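Long-range contact in phosphatidylinositol-specific phospholipase C1 (Streptomyces antibioticus, PDB 3H4X), which belongs to the phosphatidylinositol-specific phospholipase C family and is built as a single-chain alpha/beta-barrel protein of the TIM-barrel type: residues A[241-246]-A[274-279]. Residues are numbered along the deposited sequence; the frame is centred on the assembly and turned at random.
Sequences GDPRER and SWYDTR. With EOH (ethanol), chain N.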
loop_
_atom_site.group_PDB
_atom_site.type_symbol
_atom_site.label_atom_id
_atom_site.label_comp_id
_atom_site.label_asym_id
_atom_site.label_seq_id
_atom_site.Cartn_x
_atom_site.Cartn_y
_atom_site.Cartn_z
ATOM N N GLY A 241 -20.829 4.926 4.984
ATOM C CA GLY A 241 -20.827 6.319 4.563
ATOM C C GLY A 241 -19.467 6.742 4.043
ATOM O O GLY A 241 -18.751 5.956 3.425
ATOM N N ASP A 242 -19.115 7.999 4.276
ATOM C CA ASP A 242 -17.798 8.498 3.907
ATOM C C ASP A 242 -16.909 8.360 5.135
ATOM O O ASP A 242 -17.092 9.082 6.114
ATOM C CB ASP A 242 -17.891 9.961 3.472
ATOM C CG ASP A 242 -16.568 10.515 2.991
ATOM O OD1 ASP A 242 -15.509 9.963 3.360
ATOM O OD2 ASP A 242 -16.585 11.512 2.242
ATOM N N PRO A 243 -15.953 7.417 5.107
ATOM C CA PRO A 243 -15.153 7.172 6.304
ATOM C C PRO A 243 -14.349 8.386 6.745
ATOM O O PRO A 243 -13.921 8.458 7.894
ATOM C CB PRO A 243 -14.217 6.040 5.871
ATOM C CG PRO A 243 -14.937 5.357 4.756
ATOM C CD PRO A 243 -15.641 6.460 4.028
ATOM N N ARG A 244 -14.135 9.330 5.836
ATOM C CA ARG A 244 -13.322 10.497 6.148
ATOM C C ARG A 244 -14.021 11.453 7.110
ATOM O O ARG A 244 -13.396 12.361 7.654
ATOM C CB ARG A 244 -12.902 11.206 4.861
ATOM C CG ARG A 244 -12.005 10.328 3.991
ATOM C CD ARG A 244 -11.891 10.807 2.553
ATOM N NE ARG A 244 -13.191 10.920 1.902
ATOM C CZ ARG A 244 -13.354 11.242 0.625
ATOM N NH1 ARG A 244 -12.295 11.450 -0.150
ATOM N NH2 ARG A 244 -14.576 11.362 0.126
ATOM N N GLU A 245 -15.315 11.238 7.333
ATOM C CA GLU A 245 -16.050 12.041 8.303
ATOM C C GLU A 245 -15.532 11.802 9.724
ATOM O O GLU A 245 -15.867 12.558 10.633
ATOM C CB GLU A 245 -17.552 11.769 8.209
ATOM C CG GLU A 245 -18.173 12.114 6.857
ATOM C CD GLU A 245 -18.298 13.609 6.598
ATOM O OE1 GLU A 245 -17.964 14.420 7.489
ATOM O OE2 GLU A 245 -18.739 13.978 5.486
ATOM N N ARG A 246 -14.703 10.773 9.913
ATOM C CA ARG A 246 -14.078 10.519 11.210
ATOM C C ARG A 246 -13.054 11.589 11.567
ATOM O O ARG A 246 -12.711 11.740 12.733
ATOM C CB ARG A 246 -13.389 9.152 11.228
ATOM C CG ARG A 246 -12.062 9.116 10.477
ATOM C CD ARG A 246 -11.385 7.757 10.571
ATOM N NE ARG A 246 -12.221 6.697 10.020
ATOM C CZ ARG A 246 -11.825 5.436 9.879
ATOM N NH1 ARG A 246 -10.606 5.081 10.258
ATOM N NH2 ARG A 246 -12.653 4.538 9.366
ATOM N N SER A 274 -20.203 0.382 -3.499
ATOM C CA SER A 274 -20.264 1.008 -4.820
ATOM C C SER A 274 -19.815 2.468 -4.759
ATOM O O SER A 274 -19.329 3.019 -5.743
ATOM C CB SER A 274 -21.667 0.900 -5.425
ATOM O OG SER A 274 -22.569 1.798 -4.808
ATOM N N TRP A 275 -19.983 3.085 -3.596
ATOM C CA TRP A 275 -19.591 4.473 -3.377
ATOM C C TRP A 275 -18.137 4.704 -3.778
ATOM O O TRP A 275 -17.808 5.706 -4.409
ATOM C CB TRP A 275 -19.802 4.809 -1.901
ATOM C CG TRP A 275 -19.486 6.211 -1.484
ATOM C CD1 TRP A 275 -20.290 7.306 -1.616
ATOM C CD2 TRP A 275 -18.300 6.660 -0.816
ATOM N NE1 TRP A 275 -19.669 8.411 -1.086
ATOM C CE2 TRP A 275 -18.447 8.042 -0.590
ATOM C CE3 TRP A 275 -17.124 6.029 -0.394
ATOM C CZ2 TRP A 275 -17.465 8.803 0.037
ATOM C CZ3 TRP A 275 -16.153 6.786 0.228
ATOM C CH2 TRP A 275 -16.330 8.159 0.439
ATOM N N TYR A 276 -17.270 3.763 -3.413
ATOM C CA TYR A 276 -15.838 3.876 -3.704
ATOM C C TYR A 276 -15.564 3.795 -5.196
ATOM O O TYR A 276 -14.730 4.523 -5.731
ATOM C CB TYR A 276 -15.045 2.777 -2.980
ATOM C CG TYR A 276 -15.214 2.834 -1.490
ATOM C CD1 TYR A 276 -14.348 3.581 -0.700
ATOM C CD2 TYR A 276 -16.260 2.170 -0.871
ATOM C CE1 TYR A 276 -14.516 3.654 0.665
ATOM C CE2 TYR A 276 -16.433 2.237 0.494
ATOM C CZ TYR A 276 -15.558 2.981 1.256
ATOM O OH TYR A 276 -15.725 3.062 2.616
ATOM N N ASP A 277 -16.263 2.884 -5.859
ATOM C CA ASP A 277 -16.067 2.647 -7.284
ATOM C C ASP A 277 -16.536 3.857 -8.094
ATOM O O ASP A 277 -15.858 4.309 -9.018
ATOM C CB ASP A 277 -16.840 1.392 -7.688
ATOM C CG ASP A 277 -16.285 0.726 -8.930
ATOM O OD1 ASP A 277 -15.473 1.350 -9.646
ATOM O OD2 ASP A 277 -16.680 -0.433 -9.184
ATOM N N THR A 278 -17.693 4.394 -7.723
ATOM C CA THR A 278 -18.253 5.553 -8.410
ATOM C C THR A 278 -17.291 6.741 -8.375
ATOM O O THR A 278 -17.169 7.488 -9.349
ATOM C CB THR A 278 -19.607 5.951 -7.787
ATOM O OG1 THR A 278 -20.539 4.872 -7.937
ATOM C CG2 THR A 278 -20.159 7.199 -8.454
ATOM N N ARG A 279 -16.596 6.898 -7.254
ATOM C CA ARG A 279 -15.706 8.036 -7.051
ATOM C C ARG A 279 -14.257 7.761 -7.449
ATOM O O ARG A 279 -13.403 8.645 -7.349
ATOM C CB ARG A 279 -15.791 8.505 -5.598
ATOM C CG ARG A 279 -17.095 9.230 -5.284
ATOM C CD ARG A 279 -17.408 9.265 -3.797
ATOM N NE ARG A 279 -18.554 10.129 -3.518
ATOM C CZ ARG A 279 -18.471 11.319 -2.928
ATOM N NH1 ARG A 279 -17.295 11.793 -2.536
ATOM N NH2 ARG A 279 -19.569 12.035 -2.719
HETATM C C1 EOH N . -17.321 2.860 -11.676
HETATM C C2 EOH N . -18.765 2.566 -11.285
HETATM O O EOH N . -17.032 4.238 -11.640
HETATM O O HOH W 1 -18.232 3.389 3.284
#
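Trp275 drives the six-membered end of its indole against Asp242, Pro243 and Arg244, and this one side chain accounts for the largest share of the buried surface. Its CG stands anti to the backbone N (chi1 -178°), which sends the ring outward from helix 274-278 to the turn at 241-246. There Trp275 CH2 lies 3.5 Å from Asp242 CG, the carboxylate tilted 55° to the indole, while Trp275 CZ3 meets Pro243 CD at 3.8 Å. Gly241 O sits over one face near the rim; Arg279 CD covers the opposite face.

Pro243 CG is 3.2 Å from Tyr276 OH, at the edge of the phenol ring and near its plane. A water joins the same hydroxyl to Gly241 O, with 2.6 Å from the water to Tyr276 OH.

Arg244 brings NH2 to 3.7 Å from Trp275 CH2, its guanidinium nearly perpendicular to the indole. A bend at chi3 (-57°) turns that group back on Asp242, which it grips side-on: Arg244 NE reaches the syn lone pair of Asp242 OD1 at 2.9 Å, while Arg244 NH2 meets OD2 from above the carboxylate plane. OD1 also accepts from Arg244 N, closing an Asx turn, so three bonds hold the carboxylate beside the indole. Arg279 NH1 approaches Arg244 NH2 to 3.8 Å; Tyr281 OH bonds to both nitrogens, and the nearby Asp242 carboxylate probably eases the like charges.

Two connections of the TIM-type barrel meet here, the loop between strands 232-236 and 258-262 and the helix before strand 282-286; Gly241, Asp242 and Glu245 line an acetyl group pocket, and Pro243 and Arg244 rest on Val235 and Phe259 of the flanking strands.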